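Local coordinates for tyrosine--tRNA ligase, mitochondrial (Emericella nidulans, PDB 5IHX), which probably catalyses the ATP-dependent attachment of L-tyrosine to mitochondrial tRNA(Tyr), releasing AMP and diphosphate, as an aminoacyl-tRNA synthetase, at residues Arg34-Glu39 with Val60-Arg65; Arg54-Arg59 with Asp271-Pro276; Gly244-Gly249 with Gly278-Leu283; Gly151-Tyr156 with Leu359-Val364. All blocks are in the same frame, centred on the assembly; numbering follows the deposited sequence.

Contact 1: residues Arg34-Glu39 with Val60-Arg65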
loop_
_atom_site.group_PDB
_atom_site.type_symbol
_atom_site.label_atom_id
_atom_site.label_comp_id
_atom_site.label_asym_id
_atom_site.label_seq_id
_atom_site.Cartn_x
_atom_site.Cartn_y
_atom_site.Cartn_z
ATOM N N ARG A 34 36.323 -30.161 -4.913
ATOM C CA ARG A 34 35.802 -28.949 -5.535
ATOM C C ARG A 34 35.182 -28.035 -4.485
ATOM O O ARG A 34 34.743 -28.499 -3.433
ATOM C CB ARG A 34 34.770 -29.324 -6.602
ATOM C CG ARG A 34 34.161 -28.159 -7.359
ATOM C CD ARG A 34 33.067 -28.645 -8.297
ATOM N NE ARG A 34 33.585 -29.559 -9.313
ATOM C CZ ARG A 34 34.104 -29.178 -10.476
ATOM N NH1 ARG A 34 34.187 -27.891 -10.789
ATOM N NH2 ARG A 34 34.546 -30.090 -11.331
ATOM N N LYS A 35 35.167 -26.735 -4.761
ATOM C CA LYS A 35 34.541 -25.775 -3.859
ATOM C C LYS A 35 33.088 -25.526 -4.247
ATOM O O LYS A 35 32.731 -25.581 -5.424
ATOM C CB LYS A 35 35.310 -24.453 -3.858
ATOM C CG LYS A 35 36.631 -24.506 -3.114
ATOM C CD LYS A 35 37.296 -23.140 -3.072
ATOM N N SER A 36 32.255 -25.250 -3.250
ATOM C CA SER A 36 30.894 -24.808 -3.504
ATOM C C SER A 36 30.932 -23.320 -3.816
ATOM O O SER A 36 31.964 -22.672 -3.646
ATOM C CB SER A 36 29.988 -25.081 -2.303
ATOM O OG SER A 36 30.295 -24.207 -1.229
ATOM N N PHE A 37 29.812 -22.778 -4.279
ATOM C CA PHE A 37 29.739 -21.360 -4.594
ATOM C C PHE A 37 30.001 -20.517 -3.349
ATOM O O PHE A 37 30.630 -19.464 -3.428
ATOM C CB PHE A 37 28.378 -21.017 -5.203
ATOM C CG PHE A 37 28.280 -19.607 -5.705
ATOM C CD1 PHE A 37 29.089 -19.171 -6.741
ATOM C CD2 PHE A 37 27.371 -18.721 -5.152
ATOM C CE1 PHE A 37 29.003 -17.873 -7.207
ATOM C CE2 PHE A 37 27.278 -17.425 -5.616
ATOM C CZ PHE A 37 28.095 -17.001 -6.647
ATOM N N VAL A 38 29.527 -20.991 -2.200
ATOM C CA VAL A 38 29.725 -20.282 -0.940
ATOM C C VAL A 38 31.194 -20.292 -0.529
ATOM O O VAL A 38 31.764 -19.250 -0.208
ATOM C CB VAL A 38 28.872 -20.891 0.195
ATOM C CG1 VAL A 38 29.205 -20.244 1.540
ATOM C CG2 VAL A 38 27.395 -20.739 -0.116
ATOM N N GLU A 39 31.791 -21.480 -0.513
ATOM C CA GLU A 39 33.201 -21.628 -0.167
ATOM C C GLU A 39 34.053 -20.756 -1.079
ATOM O O GLU A 39 35.035 -20.154 -0.647
ATOM C CB GLU A 39 33.627 -23.094 -0.272
ATOM C CG GLU A 39 32.974 -23.993 0.773
ATOM C CD GLU A 39 33.220 -25.470 0.524
ATOM O OE1 GLU A 39 33.332 -25.872 -0.655
ATOM O OE2 GLU A 39 33.287 -26.234 1.510
ATOM N N VAL A 60 22.598 -25.377 0.157
ATOM C CA VAL A 60 21.691 -24.991 -0.922
ATOM C C VAL A 60 22.432 -24.888 -2.253
ATOM O O VAL A 60 21.993 -25.447 -3.259
ATOM C CB VAL A 60 20.986 -23.642 -0.617
ATOM C CG1 VAL A 60 20.299 -23.082 -1.867
ATOM C CG2 VAL A 60 19.971 -23.809 0.499
ATOM N N PHE A 61 23.557 -24.180 -2.255
ATOM C CA PHE A 61 24.325 -23.979 -3.479
ATOM C C PHE A 61 25.027 -25.254 -3.928
ATOM O O PHE A 61 25.253 -25.455 -5.120
ATOM C CB PHE A 61 25.347 -22.858 -3.292
ATOM C CG PHE A 61 24.780 -21.485 -3.508
ATOM C CD1 PHE A 61 24.458 -21.053 -4.784
ATOM C CD2 PHE A 61 24.570 -20.626 -2.443
ATOM C CE1 PHE A 61 23.935 -19.792 -4.994
ATOM C CE2 PHE A 61 24.050 -19.360 -2.647
ATOM C CZ PHE A 61 23.732 -18.943 -3.924
ATOM N N THR A 62 25.381 -26.109 -2.977
ATOM C CA THR A 62 26.000 -27.385 -3.311
ATOM C C THR A 62 25.003 -28.275 -4.046
ATOM O O THR A 62 25.322 -28.849 -5.085
ATOM C CB THR A 62 26.515 -28.115 -2.055
ATOM O OG1 THR A 62 27.515 -27.320 -1.409
ATOM C CG2 THR A 62 27.111 -29.475 -2.418
ATOM N N GLU A 63 23.795 -28.377 -3.500
ATOM C CA GLU A 63 22.792 -29.306 -4.013
ATOM C C GLU A 63 22.005 -28.777 -5.212
ATOM O O GLU A 63 21.556 -29.560 -6.048
ATOM C CB GLU A 63 21.810 -29.678 -2.897
ATOM C CG GLU A 63 22.463 -30.333 -1.690
ATOM C CD GLU A 63 23.160 -31.636 -2.035
ATOM O OE1 GLU A 63 22.817 -32.243 -3.069
ATOM O OE2 GLU A 63 24.058 -32.049 -1.271
ATOM N N LYS A 64 21.841 -27.460 -5.298
ATOM C CA LYS A 64 20.951 -26.867 -6.298
ATOM C C LYS A 64 21.591 -25.727 -7.084
ATOM O O LYS A 64 22.301 -24.890 -6.527
ATOM C CB LYS A 64 19.677 -26.353 -5.625
ATOM C CG LYS A 64 18.870 -27.414 -4.895
ATOM C CD LYS A 64 17.727 -26.788 -4.102
ATOM C CE LYS A 64 16.693 -26.134 -5.008
ATOM N NZ LYS A 64 15.554 -25.571 -4.231
ATOM N N ARG A 65 21.319 -25.710 -8.385
ATOM C CA ARG A 65 21.701 -24.605 -9.251
ATOM C C ARG A 65 20.669 -23.487 -9.100
ATOM O O ARG A 65 19.920 -23.190 -10.028
ATOM C CB ARG A 65 21.789 -25.079 -10.706
ATOM C CG ARG A 65 22.365 -24.071 -11.687
ATOM C CD ARG A 65 22.149 -24.528 -13.126
ATOM N NE ARG A 65 22.836 -25.783 -13.433
ATOM C CZ ARG A 65 24.078 -25.874 -13.901
ATOM N NH1 ARG A 65 24.801 -24.782 -14.125
ATOM N NH2 ARG A 65 24.602 -27.066 -14.149
HETATM O O HOH W 1 28.041 -24.799 -5.536
#

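Contact 2: residues Arg54-Arg59 with Asp271-Pro276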
loop_
_atom_site.group_PDB
_atom_site.type_symbol
_atom_site.label_atom_id
_atom_site.label_comp_id
_atom_site.label_asym_id
_atom_site.label_seq_id
_atom_site.Cartn_x
_atom_site.Cartn_y
_atom_site.Cartn_z
ATOM N N ARG A 54 24.741 -20.085 7.650
ATOM C CA ARG A 54 25.796 -20.178 6.646
ATOM C C ARG A 54 25.892 -21.588 6.064
ATOM O O ARG A 54 25.979 -21.755 4.848
ATOM C CB ARG A 54 27.146 -19.747 7.240
ATOM C CG ARG A 54 28.330 -19.831 6.265
ATOM C CD ARG A 54 28.969 -21.218 6.253
ATOM N NE ARG A 54 30.025 -21.358 5.257
ATOM C CZ ARG A 54 30.514 -22.529 4.863
ATOM N NH1 ARG A 54 30.037 -23.656 5.377
ATOM N NH2 ARG A 54 31.473 -22.579 3.949
ATOM N N ASP A 55 25.889 -22.598 6.929
ATOM C CA ASP A 55 26.017 -23.980 6.473
ATOM C C ASP A 55 24.856 -24.368 5.569
ATOM O O ASP A 55 25.032 -25.140 4.628
ATOM C CB ASP A 55 26.097 -24.945 7.660
ATOM C CG ASP A 55 27.377 -24.784 8.462
ATOM O OD1 ASP A 55 28.398 -24.356 7.882
ATOM O OD2 ASP A 55 27.362 -25.091 9.672
ATOM N N LEU A 56 23.673 -23.831 5.848
ATOM C CA LEU A 56 22.519 -24.094 4.998
ATOM C C LEU A 56 22.710 -23.452 3.625
ATOM O O LEU A 56 22.401 -24.061 2.605
ATOM C CB LEU A 56 21.233 -23.583 5.648
ATOM C CG LEU A 56 19.964 -23.740 4.807
ATOM C CD1 LEU A 56 19.769 -25.189 4.373
ATOM C CD2 LEU A 56 18.747 -23.242 5.569
ATOM N N LEU A 57 23.228 -22.227 3.610
ATOM C CA LEU A 57 23.511 -21.529 2.358
ATOM C C LEU A 57 24.464 -22.362 1.514
ATOM O O LEU A 57 24.249 -22.560 0.318
ATOM C CB LEU A 57 24.111 -20.148 2.629
ATOM C CG LEU A 57 24.304 -19.242 1.408
ATOM C CD1 LEU A 57 22.971 -18.785 0.842
ATOM C CD2 LEU A 57 25.175 -18.049 1.762
ATOM N N HIS A 58 25.522 -22.844 2.154
ATOM C CA HIS A 58 26.468 -23.752 1.518
ATOM C C HIS A 58 25.776 -24.995 0.963
ATOM O O HIS A 58 26.040 -25.396 -0.173
ATOM C CB HIS A 58 27.574 -24.132 2.507
ATOM C CG HIS A 58 28.424 -25.277 2.058
ATOM N ND1 HIS A 58 29.463 -25.129 1.164
ATOM C CD2 HIS A 58 28.421 -26.584 2.416
ATOM C CE1 HIS A 58 30.042 -26.301 0.967
ATOM N NE2 HIS A 58 29.428 -27.198 1.719
ATOM N N ARG A 59 24.899 -25.610 1.752
ATOM C CA ARG A 59 24.206 -26.813 1.291
ATOM C C ARG A 59 23.299 -26.506 0.100
ATOM O O ARG A 59 23.229 -27.286 -0.849
ATOM C CB ARG A 59 23.368 -27.454 2.400
ATOM C CG ARG A 59 24.132 -28.438 3.275
ATOM C CD ARG A 59 23.198 -29.426 3.967
ATOM N NE ARG A 59 22.302 -28.813 4.947
ATOM C CZ ARG A 59 21.018 -29.139 5.097
ATOM N NH1 ARG A 59 20.460 -30.079 4.339
ATOM N NH2 ARG A 59 20.282 -28.526 6.014
ATOM N N ASP A 271 11.050 -28.392 3.233
ATOM C CA ASP A 271 12.471 -28.724 3.188
ATOM C C ASP A 271 13.311 -27.450 3.254
ATOM O O ASP A 271 13.097 -26.515 2.479
ATOM C CB ASP A 271 12.795 -29.518 1.920
ATOM C CG ASP A 271 14.154 -30.197 1.981
ATOM O OD1 ASP A 271 15.044 -29.712 2.712
ATOM O OD2 ASP A 271 14.333 -31.224 1.293
ATOM N N ASP A 272 14.260 -27.416 4.184
ATOM C CA ASP A 272 15.118 -26.249 4.376
ATOM C C ASP A 272 15.882 -25.866 3.111
ATOM O O ASP A 272 16.202 -24.694 2.907
ATOM C CB ASP A 272 16.114 -26.502 5.513
ATOM C CG ASP A 272 15.519 -26.243 6.885
ATOM O OD1 ASP A 272 14.280 -26.125 6.989
ATOM O OD2 ASP A 272 16.294 -26.155 7.860
ATOM N N LEU A 273 16.171 -26.850 2.265
ATOM C CA LEU A 273 16.925 -26.611 1.038
ATOM C C LEU A 273 16.149 -25.779 0.019
ATOM O O LEU A 273 16.717 -25.325 -0.975
ATOM C CB LEU A 273 17.331 -27.942 0.400
ATOM C CG LEU A 273 18.446 -28.748 1.071
ATOM C CD1 LEU A 273 18.650 -30.059 0.331
ATOM C CD2 LEU A 273 19.748 -27.962 1.119
ATOM N N ASP A 274 14.858 -25.575 0.270
ATOM C CA ASP A 274 13.995 -24.841 -0.652
ATOM C C ASP A 274 13.583 -23.481 -0.101
ATOM O O ASP A 274 12.962 -22.685 -0.805
ATOM C CB ASP A 274 12.738 -25.658 -0.963
ATOM C CG ASP A 274 13.055 -26.986 -1.615
ATOM O OD1 ASP A 274 14.125 -27.095 -2.250
ATOM O OD2 ASP A 274 12.232 -27.918 -1.493
ATOM N N LYS A 275 13.931 -23.215 1.153
ATOM C CA LYS A 275 13.528 -21.974 1.804
ATOM C C LYS A 275 14.364 -20.806 1.288
ATOM O O LYS A 275 15.548 -20.975 0.988
ATOM C CB LYS A 275 13.667 -22.099 3.322
ATOM C CG LYS A 275 12.709 -23.109 3.946
ATOM C CD LYS A 275 13.007 -23.334 5.420
ATOM C CE LYS A 275 12.046 -24.337 6.045
ATOM N NZ LYS A 275 10.625 -23.903 5.991
ATOM N N PRO A 276 13.751 -19.615 1.172
ATOM C CA PRO A 276 14.528 -18.438 0.772
ATOM C C PRO A 276 15.637 -18.139 1.769
ATOM O O PRO A 276 15.489 -18.410 2.959
ATOM C CB PRO A 276 13.488 -17.312 0.749
ATOM C CG PRO A 276 12.399 -17.785 1.647
ATOM C CD PRO A 276 12.351 -19.269 1.468
#

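Contact 3: residues Gly244-Gly249 with Gly278-Leu283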
loop_
_atom_site.group_PDB
_atom_site.type_symbol
_atom_site.label_atom_id
_atom_site.label_comp_id
_atom_site.label_asym_id
_atom_site.label_seq_id
_atom_site.Cartn_x
_atom_site.Cartn_y
_atom_site.Cartn_z
ATOM N N GLY A 244 18.702 -6.132 7.268
ATOM C CA GLY A 244 17.342 -6.001 7.761
ATOM C C GLY A 244 16.284 -6.312 6.720
ATOM O O GLY A 244 15.371 -7.098 6.977
ATOM N N ASN A 245 16.393 -5.693 5.546
ATOM C CA ASN A 245 15.428 -5.924 4.471
ATOM C C ASN A 245 15.431 -7.369 3.990
ATOM O O ASN A 245 14.376 -7.935 3.708
ATOM C CB ASN A 245 15.696 -4.989 3.289
ATOM C CG ASN A 245 15.403 -3.533 3.613
ATOM O OD1 ASN A 245 14.579 -3.231 4.477
ATOM N ND2 ASN A 245 16.067 -2.625 2.907
ATOM N N ILE A 246 16.614 -7.964 3.888
ATOM C CA ILE A 246 16.719 -9.340 3.422
ATOM C C ILE A 246 16.157 -10.290 4.479
ATOM O O ILE A 246 15.485 -11.264 4.142
ATOM C CB ILE A 246 18.179 -9.712 3.082
ATOM C CG1 ILE A 246 18.665 -8.866 1.904
ATOM C CG2 ILE A 246 18.296 -11.199 2.738
ATOM C CD1 ILE A 246 20.134 -9.042 1.561
ATOM N N LEU A 247 16.422 -10.001 5.750
ATOM C CA LEU A 247 15.878 -10.800 6.847
ATOM C C LEU A 247 14.354 -10.772 6.810
ATOM O O LEU A 247 13.699 -11.814 6.882
ATOM C CB LEU A 247 16.388 -10.292 8.199
ATOM C CG LEU A 247 15.825 -10.985 9.447
ATOM C CD1 LEU A 247 16.197 -12.461 9.498
ATOM C CD2 LEU A 247 16.309 -10.275 10.700
ATOM N N PHE A 248 13.795 -9.572 6.708
ATOM C CA PHE A 248 12.354 -9.412 6.584
ATOM C C PHE A 248 11.849 -10.179 5.368
ATOM O O PHE A 248 10.794 -10.810 5.409
ATOM C CB PHE A 248 11.984 -7.932 6.466
ATOM C CG PHE A 248 10.506 -7.686 6.368
ATOM C CD1 PHE A 248 9.762 -7.414 7.503
ATOM C CD2 PHE A 248 9.859 -7.732 5.143
ATOM C CE1 PHE A 248 8.399 -7.189 7.420
ATOM C CE2 PHE A 248 8.498 -7.509 5.054
ATOM C CZ PHE A 248 7.768 -7.236 6.193
ATOM N N GLY A 249 12.619 -10.118 4.286
ATOM C CA GLY A 249 12.249 -10.766 3.042
ATOM C C GLY A 249 12.158 -12.275 3.154
ATOM O O GLY A 249 11.245 -12.884 2.601
ATOM N N GLY A 278 19.557 -15.532 2.168
ATOM C CA GLY A 278 20.349 -14.477 1.569
ATOM C C GLY A 278 21.612 -14.173 2.339
ATOM O O GLY A 278 21.879 -14.770 3.382
ATOM N N PHE A 279 22.401 -13.243 1.812
ATOM C CA PHE A 279 23.608 -12.806 2.492
ATOM C C PHE A 279 24.004 -11.421 2.018
ATOM O O PHE A 279 23.487 -10.927 1.014
ATOM C CB PHE A 279 24.750 -13.801 2.266
ATOM C CG PHE A 279 25.115 -14.005 0.824
ATOM C CD1 PHE A 279 24.371 -14.848 0.017
ATOM C CD2 PHE A 279 26.228 -13.378 0.283
ATOM C CE1 PHE A 279 24.719 -15.045 -1.307
ATOM C CE2 PHE A 279 26.578 -13.571 -1.037
ATOM C CZ PHE A 279 25.823 -14.409 -1.834
ATOM N N THR A 280 24.909 -10.792 2.761
ATOM C CA THR A 280 25.358 -9.444 2.447
ATOM C C THR A 280 26.830 -9.424 2.063
ATOM O O THR A 280 27.580 -10.350 2.379
ATOM C CB THR A 280 25.150 -8.495 3.637
ATOM O OG1 THR A 280 25.907 -8.962 4.760
ATOM C CG2 THR A 280 23.678 -8.418 4.011
ATOM N N THR A 281 27.231 -8.352 1.388
ATOM C CA THR A 281 28.623 -8.134 1.021
ATOM C C THR A 281 29.211 -7.090 1.972
ATOM O O THR A 281 28.471 -6.271 2.517
ATOM C CB THR A 281 28.752 -7.670 -0.445
ATOM O OG1 THR A 281 27.932 -6.515 -0.659
ATOM C CG2 THR A 281 28.309 -8.773 -1.397
ATOM N N PRO A 282 30.539 -7.116 2.180
ATOM C CA PRO A 282 31.185 -6.232 3.162
ATOM C C PRO A 282 31.080 -4.738 2.849
ATOM O O PRO A 282 30.877 -4.352 1.696
ATOM C CB PRO A 282 32.652 -6.680 3.130
ATOM C CG PRO A 282 32.819 -7.408 1.846
ATOM C CD PRO A 282 31.503 -8.046 1.564
ATOM N N LEU A 283 31.217 -3.918 3.890
ATOM C CA LEU A 283 31.201 -2.464 3.753
ATOM C C LEU A 283 32.568 -1.903 3.378
ATOM O O LEU A 283 33.566 -2.175 4.047
ATOM C CB LEU A 283 30.739 -1.816 5.060
ATOM C CG LEU A 283 30.534 -0.296 5.039
ATOM C CD1 LEU A 283 29.446 0.107 4.051
ATOM C CD2 LEU A 283 30.218 0.219 6.435
#

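Contact 4: residues Gly151-Tyr156 with Leu359-Val364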
loop_
_atom_site.group_PDB
_atom_site.type_symbol
_atom_site.label_atom_id
_atom_site.label_comp_id
_atom_site.label_asym_id
_atom_site.label_seq_id
_atom_site.Cartn_x
_atom_site.Cartn_y
_atom_site.Cartn_z
ATOM N N GLY A 151 34.812 -12.537 -18.031
ATOM C CA GLY A 151 34.875 -13.940 -17.666
ATOM C C GLY A 151 35.650 -14.739 -18.700
ATOM O O GLY A 151 36.443 -15.614 -18.355
ATOM N N GLU A 152 35.407 -14.437 -19.972
ATOM C CA GLU A 152 36.101 -15.093 -21.077
ATOM C C GLU A 152 37.614 -14.935 -20.949
ATOM O O GLU A 152 38.363 -15.889 -21.167
ATOM C CB GLU A 152 35.621 -14.528 -22.420
ATOM C CG GLU A 152 36.337 -15.085 -23.649
ATOM C CD GLU A 152 35.981 -16.529 -23.945
ATOM O OE1 GLU A 152 34.970 -17.025 -23.400
ATOM O OE2 GLU A 152 36.713 -17.169 -24.730
ATOM N N LYS A 153 38.061 -13.729 -20.612
ATOM C CA LYS A 153 39.488 -13.461 -20.460
ATOM C C LYS A 153 40.129 -14.418 -19.459
ATOM O O LYS A 153 41.270 -14.836 -19.637
ATOM C CB LYS A 153 39.727 -12.013 -20.016
ATOM C CG LYS A 153 41.089 -11.795 -19.348
ATOM C CD LYS A 153 41.353 -10.341 -19.000
ATOM C CE LYS A 153 42.679 -10.207 -18.263
ATOM N NZ LYS A 153 43.030 -8.799 -17.945
ATOM N N HIS A 154 39.389 -14.759 -18.407
ATOM C CA HIS A 154 39.935 -15.555 -17.313
ATOM C C HIS A 154 39.555 -17.033 -17.399
ATOM O O HIS A 154 39.626 -17.762 -16.410
ATOM C CB HIS A 154 39.488 -14.958 -15.977
ATOM C CG HIS A 154 40.188 -13.679 -15.638
ATOM N ND1 HIS A 154 41.481 -13.642 -15.162
ATOM C CD2 HIS A 154 39.785 -12.388 -15.729
ATOM C CE1 HIS A 154 41.841 -12.388 -14.963
ATOM N NE2 HIS A 154 40.829 -11.606 -15.298
ATOM N N GLY A 155 39.151 -17.472 -18.589
ATOM C CA GLY A 155 38.973 -18.888 -18.858
ATOM C C GLY A 155 37.574 -19.436 -18.648
ATOM O O GLY A 155 37.359 -20.642 -18.781
ATOM N N TYR A 156 36.623 -18.567 -18.322
ATOM C CA TYR A 156 35.239 -18.997 -18.146
ATOM C C TYR A 156 34.497 -18.855 -19.467
ATOM O O TYR A 156 34.147 -17.748 -19.882
ATOM C CB TYR A 156 34.552 -18.182 -17.046
ATOM C CG TYR A 156 35.271 -18.260 -15.719
ATOM C CD1 TYR A 156 34.992 -19.272 -14.810
ATOM C CD2 TYR A 156 36.243 -17.329 -15.382
ATOM C CE1 TYR A 156 35.658 -19.348 -13.599
ATOM C CE2 TYR A 156 36.910 -17.395 -14.179
ATOM C CZ TYR A 156 36.618 -18.406 -13.291
ATOM O OH TYR A 156 37.290 -18.472 -12.093
ATOM N N LEU A 359 45.231 -4.359 -9.711
ATOM C CA LEU A 359 43.845 -4.175 -9.293
ATOM C C LEU A 359 43.146 -3.156 -10.182
ATOM O O LEU A 359 42.037 -3.390 -10.661
ATOM C CB LEU A 359 43.782 -3.721 -7.833
ATOM C CG LEU A 359 42.435 -3.194 -7.322
ATOM C CD1 LEU A 359 41.379 -4.282 -7.342
ATOM C CD2 LEU A 359 42.587 -2.607 -5.927
ATOM N N ALA A 360 43.805 -2.021 -10.392
ATOM C CA ALA A 360 43.249 -0.945 -11.200
ATOM C C ALA A 360 43.024 -1.396 -12.637
ATOM O O ALA A 360 41.992 -1.100 -13.236
ATOM C CB ALA A 360 44.166 0.269 -11.164
ATOM N N TYR A 361 43.996 -2.117 -13.187
ATOM C CA TYR A 361 43.911 -2.570 -14.568
ATOM C C TYR A 361 42.730 -3.510 -14.762
ATOM O O TYR A 361 41.925 -3.329 -15.677
ATOM C CB TYR A 361 45.207 -3.267 -14.990
ATOM C CG TYR A 361 45.201 -3.712 -16.437
ATOM C CD1 TYR A 361 45.733 -2.907 -17.434
ATOM C CD2 TYR A 361 44.650 -4.934 -16.807
ATOM C CE1 TYR A 361 45.723 -3.308 -18.758
ATOM C CE2 TYR A 361 44.635 -5.342 -18.123
ATOM C CZ TYR A 361 45.171 -4.526 -19.096
ATOM O OH TYR A 361 45.156 -4.931 -20.410
ATOM N N GLU A 362 42.636 -4.516 -13.899
ATOM C CA GLU A 362 41.581 -5.514 -13.998
ATOM C C GLU A 362 40.193 -4.890 -13.944
ATOM O O GLU A 362 39.329 -5.217 -14.756
ATOM C CB GLU A 362 41.723 -6.554 -12.885
ATOM C CG GLU A 362 42.860 -7.538 -13.105
ATOM C CD GLU A 362 42.632 -8.425 -14.316
ATOM O OE1 GLU A 362 43.597 -8.646 -15.079
ATOM O OE2 GLU A 362 41.490 -8.902 -14.502
ATOM N N PHE A 363 39.978 -3.988 -12.993
ATOM C CA PHE A 363 38.651 -3.424 -12.808
ATOM C C PHE A 363 38.292 -2.475 -13.943
ATOM O O PHE A 363 37.138 -2.419 -14.367
ATOM C CB PHE A 363 38.539 -2.698 -11.469
ATOM C CG PHE A 363 37.136 -2.289 -11.134
ATOM C CD1 PHE A 363 36.237 -3.212 -10.630
ATOM C CD2 PHE A 363 36.706 -0.991 -11.345
ATOM C CE1 PHE A 363 34.940 -2.845 -10.330
ATOM C CE2 PHE A 363 35.413 -0.618 -11.048
ATOM C CZ PHE A 363 34.530 -1.545 -10.540
ATOM N N VAL A 364 39.274 -1.728 -14.438
ATOM C CA VAL A 364 39.033 -0.845 -15.574
ATOM C C VAL A 364 38.710 -1.684 -16.808
ATOM O O VAL A 364 37.840 -1.320 -17.595
ATOM C CB VAL A 364 40.232 0.084 -15.849
ATOM C CG1 VAL A 364 40.111 0.747 -17.224
ATOM C CG2 VAL A 364 40.329 1.149 -14.771
#

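Contact 1: residues Arg34-Glu39 with Val60-Arg65
F61 reaches from the last turn of helix 54-63 into the start of helix 37-44, and its side chain can be followed outward against F37 and V38. Its CB lies 4.0 Å from F37 CB, and CG sits beside the same F37 CB. On one flank of the ring, CD1 and CE1 run under F37 CD2, the closest pair being F61 CE1 and F37 CD2 at 3.6 Å; on the other, F61 CD2 takes V38 CG2 at 3.7 Å. CZ, at the tip, still has F37 CD2 for a neighbour. F37 CD2 thus rests over one face of the F61 ring, displaced toward the rim, while the two ring planes make 48°, an oblique pairing. F37 is turned this way with CG anti to its backbone N (chi1 -173°), and its ring also meets W96 edge-to-face.

Helix 37-44 begins here with a capping box: E39 N donates to S36 OG and S36 N to E39 OE1. Alongside it, S36 CB packs against T62 OG1 at 3.5 Å, the threonine hydroxyl being bonded to H58 O in its own helix. A water accepts from F37 N at 3.0 Å and donates to F61 O, joining the two backbones.

Contact 2: residues Arg54-Arg59 with Asp271-Pro276
The close part of this contact is van der Waals packing: L56 and R59, one turn apart on helix 54-63, receive the short 3-10 turn D272-D274. L56 comes up with both methyls against D272, CD1 lying 3.9 Å from D272 O and 4.0 Å from D272 CB, the two side chains crossing at about a right angle. L273 CD2 fits between the two helix residues, nearer R59, whose CB it meets at 3.9 Å; L56 CD1 is a looser neighbour at 4.3 Å. L273 CD2 also lies over one face of the R59 guanidinium, because the arginine chain bends at chi3 (-66°) and brings NH1 back above the leucine.

The turn belongs to the connection between helix 243-259 and strand 277-280 of the Rossmann-type catalytic domain, and it opens with an Asx turn in which D271 OD1 accepts from L273 N at 3.1 Å. L273 O and K275 O both accept from Q234 NE2, which ties the loop to the residue just before strand 235-238. Toward solvent the packing thins out: R59 is exposed, and its charged end stays apart from the acids of the loop, NH2 being 5.0 Å from D272 OD2 and NH1 5.7 Å from D271 OD1.

Contact 3: residues Gly244-Gly249 with Gly278-Leu283
Helix 244-249 and strand 278-280 run antiparallel, their axes at 176° and 8.7 Å apart at closest approach, with the backbones nearest where I246 CA faces G278 CA at 6.6 Å. I246 carries the helix side of the contact through two branches. CG2, anti to the backbone N, presses on the bare backbone of G278, 4.0 Å from its CA. The longer branch runs along the strand, its CD1 lying 3.9 Å from F279 O and, more loosely, 4.4 Å from T280 CG2. F279 sends its side chain to the far face of the sheet, where it packs on V89 of helix 84-95, and T280 OG1 turns to the backbone N of D49.

Helix 243-259 is the crossover of the beta-alpha-beta unit that links strands 235-238 and 277-280, as expected for a Rossmann-type synthetase domain. I246 also packs on W225 and Q236, and its side chain is about 7 Å from the bound tyrosine, whose pocket Q236 helps to line. With one aliphatic side chain set against a glycine, a carbonyl oxygen and a threonine methyl, this contact rests on van der Waals packing, and the missing CB at G278 is what lets I246 CG2 come so near.

Contact 4: residues Gly151-Tyr156 with Leu359-Val364
E362 holds out its carboxylate to two donors that arrive side by side from the end of helix 126-153, K153 taking OE1 and H154 taking OE2. The lysine chain is fully extended beyond CG and meets the glutamate obliquely, its NZ forming a salt bridge with E362 OE1 at 2.9 Å. H154 comes from the opposite direction to E362 and points its ring edge at it: NE2 donates to E362 OE2 at 2.9 Å, with OE2 only 8° out of the ring plane. The ring and carboxylate planes are 63° apart. Both donors meet their oxygens on the syn side, 33° out of the carboxylate plane. A bend at chi2 brings the glutamate's acid group round to face them. Beside it, K153 NZ lies 3.8 Å from Y361 CE2, at the edge of the tyrosine ring, whose hydroxyl is bonded to D374.

The helix stops in a Schellman motif, Y156 N bonding to G151 O and G155 N to E152 O, with G155 at positive phi. Second partners close the network: Y150 OH also bonds to E362 OE2, and E365 shares the ammonium of K153. Gripped at both oxygens, the buried carboxylate of E362 probably remains ionised, and the bonds tie helix 126-153 to helix 354-368.

Contacts 1 and 2 share helix 54-63 and lie 10 Å apart, centre to centre; they are joined directly by the salt bridge of K64 NZ to D274 OD1 at 2.9 Å. Contact 2 leads on to contact 3 through the sheet side of the same helix, where L57 CD2 touches F279 CD1 at 3.7 Å. Contact 3 is the one beside the tyrosine pocket: N245 of its helix bonds to Q242, a pocket residue. Contact 4 stands apart, its centre 27 Å from that of contact 3 and 31 Å from that of contact 2, and its nearest atoms are about 9 Å from those of contact 1 and about 12 Å from those of contact 3.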